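Local structure of kallikrein-10 (Homo sapiens, 5LPE) at residues A[94-99]-A[218-223]; A[112-117]-A[195-200]; A[27-32]-A[42-47]; A[169-174]-A[214-219]; A[33-38]-A[229-234]. The protein is a secreted, zymogen-like serine peptidase of the kallikrein group that is inhibited by zinc and has a tumour-suppressor role in breast and prostate cancer. All blocks are in the same frame, centred on the assembly; numbering follows the deposited sequence.

Contact 1: residues A[94-99]-A[218-223]; sequences HDLMLL and TQICKY. With ZN (zinc ion), chain F.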
# COMPACT_ATOMS: atom_id res chain seq x y z
N HIS A 94 7.69 2.09 11.21
CA HIS A 94 6.68 1.04 11.42
C HIS A 94 5.27 1.53 11.10
O HIS A 94 4.31 1.20 11.80
CB HIS A 94 6.70 0.49 12.86
CG HIS A 94 7.93 -0.27 13.24
ND1 HIS A 94 8.37 -1.38 12.55
CD2 HIS A 94 8.81 -0.08 14.26
CE1 HIS A 94 9.47 -1.84 13.13
NE2 HIS A 94 9.75 -1.07 14.17
N ASP A 95 5.09 2.30 10.02
CA ASP A 95 3.75 2.84 9.81
C ASP A 95 2.97 1.82 9.01
O ASP A 95 3.06 1.75 7.79
CB ASP A 95 3.74 4.23 9.17
CG ASP A 95 4.52 4.31 7.88
OD1 ASP A 95 5.33 3.38 7.61
OD2 ASP A 95 4.34 5.32 7.16
N LEU A 96 2.12 1.11 9.75
CA LEU A 96 1.24 0.05 9.30
C LEU A 96 0.00 0.17 10.16
O LEU A 96 0.11 0.40 11.37
CB LEU A 96 1.86 -1.33 9.48
CG LEU A 96 2.12 -2.12 8.21
CD1 LEU A 96 2.89 -1.26 7.24
CD2 LEU A 96 2.87 -3.38 8.56
N MET A 97 -1.16 0.03 9.56
CA MET A 97 -2.40 0.12 10.32
C MET A 97 -3.36 -0.87 9.69
O MET A 97 -3.46 -0.95 8.45
CB MET A 97 -2.94 1.55 10.30
CG MET A 97 -4.21 1.78 11.05
SD MET A 97 -4.81 3.49 10.94
CE MET A 97 -4.87 3.77 9.18
N LEU A 98 -4.04 -1.65 10.52
CA LEU A 98 -5.04 -2.58 10.05
C LEU A 98 -6.41 -1.98 10.31
O LEU A 98 -6.72 -1.60 11.44
CB LEU A 98 -4.87 -3.96 10.69
CG LEU A 98 -3.76 -4.73 9.95
CD1 LEU A 98 -3.17 -5.86 10.75
CD2 LEU A 98 -4.28 -5.23 8.60
N LEU A 99 -7.19 -1.84 9.25
CA LEU A 99 -8.55 -1.32 9.31
C LEU A 99 -9.53 -2.48 9.24
O LEU A 99 -9.48 -3.28 8.29
CB LEU A 99 -8.81 -0.33 8.17
CG LEU A 99 -8.06 0.99 8.33
CD1 LEU A 99 -8.79 2.10 7.62
CD2 LEU A 99 -7.87 1.36 9.79
N THR A 218 6.90 -0.02 3.43
CA THR A 218 7.07 -0.91 4.55
C THR A 218 7.22 -2.34 4.03
O THR A 218 6.46 -2.77 3.17
CB THR A 218 5.89 -0.81 5.51
OG1 THR A 218 5.72 0.56 5.90
CG2 THR A 218 6.15 -1.65 6.77
N GLN A 219 8.21 -3.07 4.52
CA GLN A 219 8.44 -4.42 4.02
C GLN A 219 7.50 -5.36 4.76
O GLN A 219 7.67 -5.61 5.95
CB GLN A 219 9.90 -4.79 4.23
CG GLN A 219 10.37 -6.04 3.56
CD GLN A 219 11.84 -6.26 3.81
OE1 GLN A 219 12.41 -5.71 4.74
NE2 GLN A 219 12.46 -7.08 2.97
N ILE A 220 6.53 -5.92 4.03
CA ILE A 220 5.38 -6.57 4.68
C ILE A 220 5.71 -7.99 5.15
O ILE A 220 5.09 -8.49 6.08
CB ILE A 220 4.17 -6.53 3.72
CG1 ILE A 220 3.83 -5.08 3.33
CG2 ILE A 220 2.92 -7.12 4.34
CD1 ILE A 220 3.45 -4.15 4.49
N CYS A 221 6.69 -8.65 4.52
CA CYS A 221 7.17 -9.98 4.92
C CYS A 221 7.88 -9.98 6.26
O CYS A 221 8.23 -11.07 6.74
CB CYS A 221 8.15 -10.53 3.89
SG CYS A 221 9.73 -9.62 3.85
N LYS A 222 8.15 -8.81 6.85
CA LYS A 222 8.66 -8.71 8.21
C LYS A 222 7.57 -8.53 9.25
O LYS A 222 7.87 -8.56 10.44
CB LYS A 222 9.64 -7.53 8.33
CG LYS A 222 10.66 -7.42 7.20
CD LYS A 222 11.49 -8.68 7.10
CE LYS A 222 12.88 -8.38 6.59
NZ LYS A 222 13.64 -9.66 6.54
N TYR A 223 6.34 -8.24 8.83
CA TYR A 223 5.23 -7.96 9.73
C TYR A 223 4.20 -9.09 9.84
O TYR A 223 3.16 -8.90 10.46
CB TYR A 223 4.59 -6.63 9.33
CG TYR A 223 5.55 -5.48 9.63
CD1 TYR A 223 6.52 -5.10 8.72
CD2 TYR A 223 5.52 -4.82 10.86
CE1 TYR A 223 7.41 -4.09 9.00
CE2 TYR A 223 6.42 -3.78 11.15
CZ TYR A 223 7.36 -3.42 10.21
OH TYR A 223 8.26 -2.42 10.45
ZN ZN F . 4.00 7.35 7.11
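H94 and Y223 reach each other because both side chains leave with CG anti to the carbonyl carbon (chi1 -67° and -69°), which turns their rings together rim to rim, with planes 75° apart. H94 ND1 then lies in the plane of the Y223 ring, beside OH. A hydrogen bond joins ND1 and OH, but the modelled 2.3 Å is too short to trust in detail, and either atom could be the donor. L96 packs against the tyrosine from the face. Its CD2 sits over one face of the Y223 ring, 4.0 Å from the centroid, while CD1 branches the other way, to CG2 of T218 at 3.3 Å and CD1 of I220 at 4.0 Å. An alanine at L96 is likely to strip Y223 of the methyl on that face and leave a gap where CD1 met T218 and I220. D95 turns its carboxylate to the metal: its CG stands between backbone N and carbonyl carbon, and OD2 binds the zinc ion at 2.1 Å together with H44 and D92, and is hydrogen-bonded to S202 OG. T218 OG1 gives a weak hydrogen bond to D95 O, at 3.5 Å. The layout matches the chymotrypsin-like active site, where the triad aspartate, here D95 by similarity, stands just ahead of a strand of the first barrel (97-101), and the second barrel backs it; in this model the same aspartate is a zinc ligand.

Contact 2: residues A[112-117]-A[195-200]; sequences RALQLP and ETLQGI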
# COMPACT_ATOMS: atom_id res chain seq x y z
N ARG A 112 -11.33 -9.11 -4.35
CA ARG A 112 -10.71 -10.23 -3.63
C ARG A 112 -9.62 -9.70 -2.72
O ARG A 112 -9.02 -8.66 -2.97
CB ARG A 112 -10.07 -11.27 -4.57
CG ARG A 112 -10.96 -12.00 -5.53
CD ARG A 112 -10.42 -11.96 -6.96
NE ARG A 112 -8.98 -12.23 -7.05
CZ ARG A 112 -8.29 -12.24 -8.19
NH1 ARG A 112 -8.90 -12.02 -9.35
NH2 ARG A 112 -6.98 -12.49 -8.17
N ALA A 113 -9.31 -10.47 -1.69
CA ALA A 113 -8.10 -10.15 -0.95
C ALA A 113 -6.86 -10.40 -1.81
O ALA A 113 -6.88 -11.16 -2.78
CB ALA A 113 -8.04 -10.95 0.36
N LEU A 114 -5.76 -9.73 -1.43
CA LEU A 114 -4.42 -9.92 -1.99
C LEU A 114 -3.64 -10.88 -1.09
O LEU A 114 -3.51 -10.64 0.12
CB LEU A 114 -3.69 -8.58 -2.12
CG LEU A 114 -2.71 -8.23 -3.25
CD1 LEU A 114 -1.76 -7.16 -2.75
CD2 LEU A 114 -2.00 -9.42 -3.90
N GLN A 115 -3.15 -11.98 -1.68
CA GLN A 115 -2.33 -12.92 -0.93
C GLN A 115 -1.19 -12.17 -0.25
O GLN A 115 -0.50 -11.36 -0.87
CB GLN A 115 -1.79 -13.98 -1.89
CG GLN A 115 -1.01 -15.11 -1.24
CD GLN A 115 -0.42 -16.04 -2.26
OE1 GLN A 115 -0.35 -17.26 -2.04
NE2 GLN A 115 0.04 -15.48 -3.37
N LEU A 116 -1.03 -12.40 1.06
CA LEU A 116 0.07 -11.86 1.85
C LEU A 116 1.40 -12.52 1.48
O LEU A 116 1.43 -13.63 0.96
CB LEU A 116 -0.26 -12.07 3.32
CG LEU A 116 -1.40 -11.21 3.86
CD1 LEU A 116 -1.95 -11.80 5.14
CD2 LEU A 116 -0.93 -9.76 4.01
N PRO A 117 2.53 -11.85 1.74
CA PRO A 117 3.82 -12.45 1.38
C PRO A 117 4.10 -13.67 2.23
O PRO A 117 3.93 -13.65 3.45
CB PRO A 117 4.83 -11.32 1.67
CG PRO A 117 4.21 -10.55 2.74
CD PRO A 117 2.70 -10.57 2.44
N GLU A 195 1.97 -10.99 -7.86
CA GLU A 195 0.65 -11.10 -7.22
C GLU A 195 0.74 -11.46 -5.74
O GLU A 195 -0.09 -12.20 -5.19
CB GLU A 195 -0.23 -12.09 -7.98
CG GLU A 195 -0.79 -11.50 -9.27
CD GLU A 195 -2.28 -11.54 -9.26
OE1 GLU A 195 -2.90 -11.28 -10.31
OE2 GLU A 195 -2.84 -11.85 -8.19
N THR A 196 1.78 -10.93 -5.10
CA THR A 196 1.97 -10.87 -3.65
C THR A 196 2.10 -9.41 -3.22
O THR A 196 2.47 -8.54 -4.01
CB THR A 196 3.23 -11.66 -3.21
OG1 THR A 196 4.07 -11.87 -4.35
CG2 THR A 196 2.89 -13.01 -2.58
N LEU A 197 1.80 -9.15 -1.95
CA LEU A 197 1.89 -7.83 -1.36
C LEU A 197 3.23 -7.77 -0.63
O LEU A 197 3.39 -8.39 0.42
CB LEU A 197 0.76 -7.61 -0.37
CG LEU A 197 0.73 -6.31 0.42
CD1 LEU A 197 0.11 -5.22 -0.44
CD2 LEU A 197 -0.07 -6.58 1.64
N GLN A 198 4.19 -7.06 -1.20
CA GLN A 198 5.45 -6.92 -0.50
C GLN A 198 5.59 -5.61 0.28
O GLN A 198 6.45 -5.53 1.17
CB GLN A 198 6.60 -7.11 -1.49
CG GLN A 198 6.71 -8.55 -2.05
CD GLN A 198 7.22 -9.55 -1.01
OE1 GLN A 198 7.79 -9.17 0.01
NE2 GLN A 198 7.00 -10.83 -1.26
N GLY A 199 4.75 -4.60 0.05
CA GLY A 199 4.99 -3.33 0.70
C GLY A 199 3.79 -2.41 0.73
O GLY A 199 2.95 -2.43 -0.17
N ILE A 200 3.75 -1.56 1.75
CA ILE A 200 2.81 -0.44 1.83
C ILE A 200 3.60 0.86 1.81
O ILE A 200 4.57 1.02 2.57
CB ILE A 200 1.94 -0.54 3.10
CG1 ILE A 200 1.07 -1.80 3.04
CG2 ILE A 200 1.08 0.72 3.23
CD1 ILE A 200 -0.07 -1.70 2.10
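L114 and L197 make the close-fitting half of this contact. They meet at about a right angle, with CD1 of L114 3.5 Å from CB of L197, while the other methyl of L114, CD2, turns to E195 O at 3.6 Å. L197 has CG anti to its backbone N (chi1 177°), which carries its branches toward the 112-117 loop so that CD2 also touches CD2 of L116, the two leucines lying side by side. The P117 ring edges over the strand backbone, its CD 3.1 Å from L197 O, and CB of P117 rests against the amide of Q198. That amide is held from outside by R119 O, which accepts from NE2. One backbone bond links the segments, a weak one from L197 N to Q115 O at 3.4 Å. The other end is looser and faces solvent. The extended Q115 chain runs alongside T196, its NE2 3.9 Å from CG2, and R112 NH2 stops 4.2 Å from E195 OE2. The guanidinium and carboxylate planes are only 15° apart there, yet the charges are too distant for a salt bridge. Further along, Q198 and G199 both face L191 in a classic beta bulge of strand 196-203. The whole belongs to the two-barrel trypsin fold: the long link between the barrels, 112-117 included, lies across a strand of the second barrel.

Contact 3: residues A[27-32]-A[42-47]; sequences FHCAGV and AAHCGN. With ZN (zinc ion), chain F.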
# COMPACT_ATOMS: atom_id res chain seq x y z
N PHE A 27 -10.80 12.21 0.15
CA PHE A 27 -9.83 11.13 -0.02
C PHE A 27 -8.72 11.25 1.01
O PHE A 27 -8.27 12.34 1.35
CB PHE A 27 -9.23 11.18 -1.41
CG PHE A 27 -8.35 10.01 -1.71
CD1 PHE A 27 -8.90 8.81 -2.15
CD2 PHE A 27 -6.97 10.10 -1.56
CE1 PHE A 27 -8.10 7.73 -2.44
CE2 PHE A 27 -6.16 9.01 -1.85
CZ PHE A 27 -6.71 7.83 -2.29
N HIS A 28 -8.26 10.11 1.50
CA HIS A 28 -7.21 10.13 2.51
C HIS A 28 -6.04 9.24 2.10
O HIS A 28 -4.93 9.72 1.88
CB HIS A 28 -7.76 9.70 3.87
CG HIS A 28 -7.01 10.27 5.03
ND1 HIS A 28 -7.07 11.61 5.37
CD2 HIS A 28 -6.19 9.69 5.94
CE1 HIS A 28 -6.32 11.82 6.44
NE2 HIS A 28 -5.78 10.68 6.80
N CYS A 29 -6.28 7.94 1.99
CA CYS A 29 -5.21 7.01 1.71
C CYS A 29 -5.71 5.88 0.84
O CYS A 29 -6.91 5.65 0.71
CB CYS A 29 -4.62 6.43 3.00
SG CYS A 29 -3.49 7.56 3.80
N ALA A 30 -4.76 5.16 0.26
CA ALA A 30 -5.08 3.87 -0.32
C ALA A 30 -4.78 2.79 0.71
O ALA A 30 -4.24 3.05 1.78
CB ALA A 30 -4.30 3.66 -1.62
N GLY A 31 -5.13 1.56 0.35
CA GLY A 31 -5.01 0.43 1.26
C GLY A 31 -5.22 -0.84 0.47
O GLY A 31 -5.61 -0.82 -0.70
N VAL A 32 -4.94 -1.96 1.12
CA VAL A 32 -5.12 -3.24 0.45
C VAL A 32 -6.09 -4.09 1.23
O VAL A 32 -6.12 -4.08 2.46
CB VAL A 32 -3.78 -3.99 0.29
CG1 VAL A 32 -3.85 -4.88 -0.93
CG2 VAL A 32 -2.69 -3.01 0.18
N ALA A 42 -0.95 2.46 5.67
CA ALA A 42 0.06 3.10 6.49
C ALA A 42 -0.57 3.68 7.75
O ALA A 42 -1.65 4.26 7.70
CB ALA A 42 0.77 4.19 5.70
N ALA A 43 0.11 3.51 8.88
CA ALA A 43 -0.37 4.10 10.13
C ALA A 43 -0.55 5.61 10.03
O ALA A 43 -1.48 6.16 10.63
CB ALA A 43 0.58 3.76 11.27
N HIS A 44 0.30 6.31 9.25
CA HIS A 44 0.19 7.77 9.19
C HIS A 44 -1.14 8.23 8.61
O HIS A 44 -1.40 9.44 8.61
CB HIS A 44 1.33 8.40 8.38
CG HIS A 44 1.21 8.23 6.90
ND1 HIS A 44 2.14 7.54 6.15
CD2 HIS A 44 0.27 8.67 6.02
CE1 HIS A 44 1.78 7.55 4.88
NE2 HIS A 44 0.65 8.22 4.77
N CYS A 45 -1.94 7.30 8.09
CA CYS A 45 -3.29 7.55 7.61
C CYS A 45 -4.34 7.48 8.72
O CYS A 45 -5.53 7.60 8.43
CB CYS A 45 -3.66 6.54 6.53
SG CYS A 45 -2.52 6.44 5.14
N GLY A 46 -3.91 7.27 9.96
CA GLY A 46 -4.83 6.96 11.05
C GLY A 46 -5.40 8.15 11.80
O GLY A 46 -5.83 7.99 12.94
N ASN A 47 -5.41 9.33 11.17
CA ASN A 47 -6.12 10.47 11.74
C ASN A 47 -7.51 10.06 12.20
O ASN A 47 -7.91 10.35 13.33
CB ASN A 47 -6.21 11.62 10.72
CG ASN A 47 -4.92 11.84 9.95
OD1 ASN A 47 -4.60 11.08 9.02
ND2 ASN A 47 -4.17 12.87 10.32
ZN ZN F . 4.00 7.35 7.11
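H28 reaches across to C45 and N47 along the edge of its imidazole. From CB the ring swings out with CG anti to the backbone N (chi1 -153°), and CD2, the next atom to find a neighbour, lies 3.3 Å from C45 O and 4.1 Å from C45 CB. At the tip NE2 donates to N47 OD1, 2.5 Å away, and CE1 beside it lies 3.2 Å from the same oxygen. OD1 is in the plane of the imidazole, but NE2 stands well above the amide plane, which is turned 84° against the ring. A leucine in place of H28 would probably leave N47 OD1 without this donor and the amide freer to turn. Next along the strand the C29 SG to C45 SG disulfide, chi3 -86°, ties strand 26-35 to the 3-10 turn 43-45. This is the bridge next to the catalytic histidine in the TAAHC signature of the trypsin family; H28 and C29, both facing L21, form a classic beta bulge in strand 26-35, where the bridge leaves it. H44, the charge-relay histidine by similarity, lies just beyond, its ring oblique to C29 SG, with A42 CB over one of its faces. Its two nitrogens are both engaged: ND1 binds the zinc ion at 2.1 Å, in company with D92 and D95, whereas NE2 is hydrogen-bonded to S187 OG.

Contact 4: residues A[169-174]-A[214-219]; sequences NNMICA and PAVYTQ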
# COMPACT_ATOMS: atom_id res chain seq x y z
N ASN A 169 16.10 -1.81 6.84
CA ASN A 169 15.89 -3.06 7.56
C ASN A 169 14.49 -3.66 7.43
O ASN A 169 14.35 -4.78 6.91
CB ASN A 169 16.15 -2.78 9.04
CG ASN A 169 16.73 -3.97 9.78
OD1 ASN A 169 17.92 -4.25 9.69
ND2 ASN A 169 15.89 -4.66 10.55
N ASN A 170 13.47 -2.83 7.67
CA ASN A 170 12.07 -3.20 7.56
C ASN A 170 11.41 -2.53 6.35
O ASN A 170 10.19 -2.66 6.16
CB ASN A 170 11.34 -2.92 8.88
CG ASN A 170 11.70 -3.93 9.95
OD1 ASN A 170 11.96 -5.07 9.64
ND2 ASN A 170 11.64 -3.53 11.21
N MET A 171 12.21 -1.83 5.54
CA MET A 171 11.76 -1.10 4.37
C MET A 171 12.27 -1.78 3.12
O MET A 171 13.23 -2.55 3.18
CB MET A 171 12.27 0.31 4.41
CG MET A 171 12.42 0.89 5.82
SD MET A 171 10.99 1.90 6.29
CE MET A 171 9.82 0.76 7.01
N ILE A 172 11.56 -1.53 2.03
CA ILE A 172 12.06 -1.77 0.69
C ILE A 172 11.89 -0.46 -0.07
O ILE A 172 10.87 0.22 0.06
CB ILE A 172 11.33 -2.94 0.02
CG1 ILE A 172 9.85 -2.78 0.21
CG2 ILE A 172 11.71 -4.23 0.73
CD1 ILE A 172 9.06 -3.79 -0.53
N CYS A 173 12.95 -0.05 -0.75
CA CYS A 173 12.92 1.09 -1.64
C CYS A 173 12.65 0.61 -3.05
O CYS A 173 13.34 -0.28 -3.54
CB CYS A 173 14.24 1.85 -1.57
SG CYS A 173 14.21 2.85 -0.10
N ALA A 174 11.64 1.18 -3.68
CA ALA A 174 11.17 0.71 -4.98
C ALA A 174 11.57 1.73 -6.03
O ALA A 174 11.08 2.86 -6.03
CB ALA A 174 9.66 0.53 -4.95
N PRO A 214 13.75 6.94 -5.41
CA PRO A 214 12.86 5.82 -5.06
C PRO A 214 11.95 6.14 -3.89
O PRO A 214 12.26 6.97 -3.03
CB PRO A 214 13.85 4.71 -4.70
CG PRO A 214 14.94 5.45 -4.04
CD PRO A 214 15.11 6.70 -4.90
N ALA A 215 10.83 5.44 -3.85
CA ALA A 215 9.92 5.57 -2.73
C ALA A 215 10.29 4.56 -1.65
O ALA A 215 11.06 3.63 -1.88
CB ALA A 215 8.47 5.36 -3.16
N VAL A 216 9.65 4.70 -0.50
CA VAL A 216 9.99 3.93 0.68
C VAL A 216 8.73 3.22 1.12
O VAL A 216 7.74 3.86 1.51
CB VAL A 216 10.57 4.81 1.80
CG1 VAL A 216 10.75 3.99 3.08
CG2 VAL A 216 11.88 5.41 1.37
N TYR A 217 8.75 1.89 1.03
CA TYR A 217 7.62 1.04 1.37
C TYR A 217 7.94 0.25 2.64
O TYR A 217 9.10 -0.10 2.90
CB TYR A 217 7.31 0.07 0.25
CG TYR A 217 6.72 0.71 -0.98
CD1 TYR A 217 7.53 1.36 -1.91
CD2 TYR A 217 5.36 0.62 -1.24
CE1 TYR A 217 6.99 1.94 -3.04
CE2 TYR A 217 4.79 1.19 -2.39
CZ TYR A 217 5.61 1.86 -3.29
OH TYR A 217 5.06 2.44 -4.42
N THR A 218 6.90 -0.02 3.43
CA THR A 218 7.07 -0.91 4.55
C THR A 218 7.22 -2.34 4.03
O THR A 218 6.46 -2.77 3.17
CB THR A 218 5.89 -0.81 5.51
OG1 THR A 218 5.72 0.56 5.90
CG2 THR A 218 6.15 -1.65 6.77
N GLN A 219 8.21 -3.07 4.52
CA GLN A 219 8.44 -4.42 4.02
C GLN A 219 7.50 -5.36 4.76
O GLN A 219 7.67 -5.61 5.95
CB GLN A 219 9.90 -4.79 4.23
CG GLN A 219 10.37 -6.04 3.56
CD GLN A 219 11.84 -6.26 3.81
OE1 GLN A 219 12.41 -5.71 4.74
NE2 GLN A 219 12.46 -7.08 2.97
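I172 and Y217 pair through two backbone hydrogen bonds, I172 N to Y217 O at 3.0 Å and Y217 N to I172 O at 2.9 Å, the second nearly straight on to its carbonyl. Further along the antiparallel ladder A174 N donates to A215 O at 3.1 Å, with a weak return bond from A215 N; at the far end Q219 N meets N170 O, whose place is less sure. Between these rungs come CA-H...O contacts, M171 CA to Y217 O and C173 CA to A215 O, both 3.2 Å. The apolar contacts divide by face. On one, CB of A174 leans obliquely against CE1 of Y217 at 3.6 Å, and I172 CG1, standing between its backbone N and carbonyl carbon (chi1 48°), touches Y217 CB. On the other, V216 CG2 meets C173 SG, while its CG1 reaches M171 SD, each at 3.8 Å. C173 is in turn disulfide-bonded to C159, at the start of helix 159-162. In the second barrel, strand 147-153 flanks 171-176 and strand 196-203 flanks 215-219; I172, A174 and Y217 face inward onto L191 of strand 190-193, and Y217 and A174 also touch I151.

Contact 5: residues A[33-38]-A[229-234]; sequences LVDQSW and KVIRSN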
# COMPACT_ATOMS: atom_id res chain seq x y z
N LEU A 33 -6.84 -4.90 0.51
CA LEU A 33 -7.73 -5.87 1.12
C LEU A 33 -6.91 -7.13 1.35
O LEU A 33 -6.51 -7.81 0.41
CB LEU A 33 -8.92 -6.16 0.22
CG LEU A 33 -10.06 -6.92 0.87
CD1 LEU A 33 -10.78 -5.98 1.81
CD2 LEU A 33 -11.00 -7.46 -0.18
N VAL A 34 -6.59 -7.40 2.61
CA VAL A 34 -5.84 -8.58 2.97
C VAL A 34 -6.74 -9.68 3.53
O VAL A 34 -6.25 -10.80 3.78
CB VAL A 34 -4.73 -8.19 3.97
CG1 VAL A 34 -3.80 -7.20 3.31
CG2 VAL A 34 -5.33 -7.54 5.22
N ASP A 35 -8.01 -9.39 3.74
CA ASP A 35 -9.00 -10.31 4.27
C ASP A 35 -10.36 -9.71 3.95
O ASP A 35 -10.47 -8.50 3.74
CB ASP A 35 -8.81 -10.50 5.77
CG ASP A 35 -9.83 -11.42 6.35
OD1 ASP A 35 -9.69 -12.63 6.13
OD2 ASP A 35 -10.78 -10.94 7.01
N GLN A 36 -11.40 -10.54 3.93
CA GLN A 36 -12.71 -10.02 3.59
C GLN A 36 -13.16 -8.93 4.56
O GLN A 36 -14.00 -8.09 4.21
CB GLN A 36 -13.74 -11.14 3.53
CG GLN A 36 -13.79 -11.98 4.81
CD GLN A 36 -14.87 -13.03 4.77
OE1 GLN A 36 -15.29 -13.46 3.70
NE2 GLN A 36 -15.32 -13.45 5.94
N SER A 37 -12.69 -8.96 5.80
CA SER A 37 -13.01 -7.93 6.78
C SER A 37 -11.86 -6.96 7.10
O SER A 37 -12.05 -6.10 7.96
CB SER A 37 -13.51 -8.57 8.08
OG SER A 37 -14.89 -8.85 7.95
N TRP A 38 -10.70 -7.08 6.46
CA TRP A 38 -9.52 -6.34 6.90
C TRP A 38 -8.80 -5.65 5.76
O TRP A 38 -8.56 -6.25 4.70
CB TRP A 38 -8.53 -7.25 7.60
CG TRP A 38 -8.99 -7.68 8.93
CD1 TRP A 38 -9.65 -8.82 9.24
CD2 TRP A 38 -8.80 -6.97 10.17
NE1 TRP A 38 -9.88 -8.88 10.59
CE2 TRP A 38 -9.37 -7.75 11.18
CE3 TRP A 38 -8.18 -5.76 10.51
CZ2 TRP A 38 -9.36 -7.36 12.51
CZ3 TRP A 38 -8.17 -5.37 11.83
CH2 TRP A 38 -8.75 -6.17 12.81
N LYS A 229 -2.04 -11.88 13.44
CA LYS A 229 -2.56 -11.92 14.79
C LYS A 229 -3.74 -10.96 14.98
O LYS A 229 -4.72 -11.33 15.64
CB LYS A 229 -1.45 -11.62 15.80
CG LYS A 229 -1.91 -11.73 17.24
CD LYS A 229 -0.74 -11.94 18.19
CE LYS A 229 -0.14 -10.62 18.69
NZ LYS A 229 1.22 -10.86 19.28
N VAL A 230 -3.69 -9.76 14.42
CA VAL A 230 -4.84 -8.87 14.62
C VAL A 230 -6.00 -9.29 13.72
O VAL A 230 -7.16 -9.27 14.14
CB VAL A 230 -4.47 -7.37 14.44
CG1 VAL A 230 -2.98 -7.16 14.21
CG2 VAL A 230 -5.26 -6.71 13.36
N ILE A 231 -5.70 -9.72 12.49
CA ILE A 231 -6.74 -10.28 11.64
C ILE A 231 -7.35 -11.54 12.28
O ILE A 231 -8.43 -11.98 11.85
CB ILE A 231 -6.14 -10.50 10.24
CG1 ILE A 231 -5.63 -9.16 9.69
CG2 ILE A 231 -7.15 -11.02 9.22
CD1 ILE A 231 -5.02 -9.31 8.35
N ARG A 232 -6.69 -12.15 13.27
CA ARG A 232 -7.14 -13.41 13.86
C ARG A 232 -7.15 -14.52 12.82
O ARG A 232 -7.43 -15.66 13.16
CB ARG A 232 -8.52 -13.33 14.53
CG ARG A 232 -8.49 -13.46 16.06
CD ARG A 232 -8.59 -12.10 16.78
NE ARG A 232 -9.27 -11.07 15.99
CZ ARG A 232 -10.58 -11.06 15.72
NH1 ARG A 232 -11.36 -12.02 16.17
NH2 ARG A 232 -11.11 -10.08 15.00
N SER A 233 -6.81 -14.21 11.56
CA SER A 233 -6.59 -15.13 10.44
C SER A 233 -5.42 -16.06 10.71
O SER A 233 -4.89 -16.68 9.77
CB SER A 233 -6.36 -14.39 9.13
OG SER A 233 -5.33 -13.42 9.31
N ASN A 234 -4.90 -15.96 11.93
CA ASN A 234 -4.06 -16.96 12.61
C ASN A 234 -2.60 -16.52 12.70
O ASN A 234 -2.13 -15.98 13.71
CB ASN A 234 -4.09 -18.36 11.95
CG ASN A 234 -5.45 -19.08 12.10
OD1 ASN A 234 -5.85 -19.48 13.19
ND2 ASN A 234 -6.16 -19.23 10.97
OXT ASN A 234 -1.84 -16.76 11.77
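W38 and I231 run antiparallel alongside each other, the isoleucine lying against one face of the indole. I231 CA sits over one face of the five-membered ring, 3.8 Å from its centroid and 21° off the normal. With CG2 anti to the backbone N and CG1 anti to the carbonyl carbon (chi1 -59°), both branches of I231 spread along the pyrrole side: CG2 meets W38 CD1 at 3.3 Å and CG1 meets W38 CG at 3.7 Å. From CG1 the chain runs on to CD1, which touches V34 CG2 at 3.6 Å, the two side chains being roughly perpendicular. V230 comes to the six-membered part of the indole, its CG2 equally near CZ3 and CH2. This is how the C-terminal helix 224-230 of a trypsin-like peptidase returns to the first barrel, here to the bulged corner where strand 26-35 turns into 38-41; V34 and D35 form the bulge, both facing W38. D35 begins a type I turn to W38: its OD2 takes the backbone N-H of S37 at 3.0 Å, an Asx turn, while its CB touches I231 CG2. R232, just past the helix, brings NH2 to the rim of the indole beside CZ2, and its NE bonds weakly back to V230 O at 3.3 Å.

In the fold
Contacts 1 and 4 are the buried ones and share T218 and Q219 of strand 215-219, yet contact 4 is a regular backbone ladder within the second barrel whereas contact 1 is almost wholly side chain, joining that barrel to the aspartate segment of the first. Contacts 2, 3 and 5 are partly buried. Contact 3 stands apart in its covalent bond, and with contact 1 it supplies H44 and D95 to one zinc ion. Contacts 3 and 5 use successive parts of strand 26-35, one near the active site, the other at a corner gripped by apolar side chains. Contact 2, also mostly apolar, touches contact 5 through L114 N and L33 O.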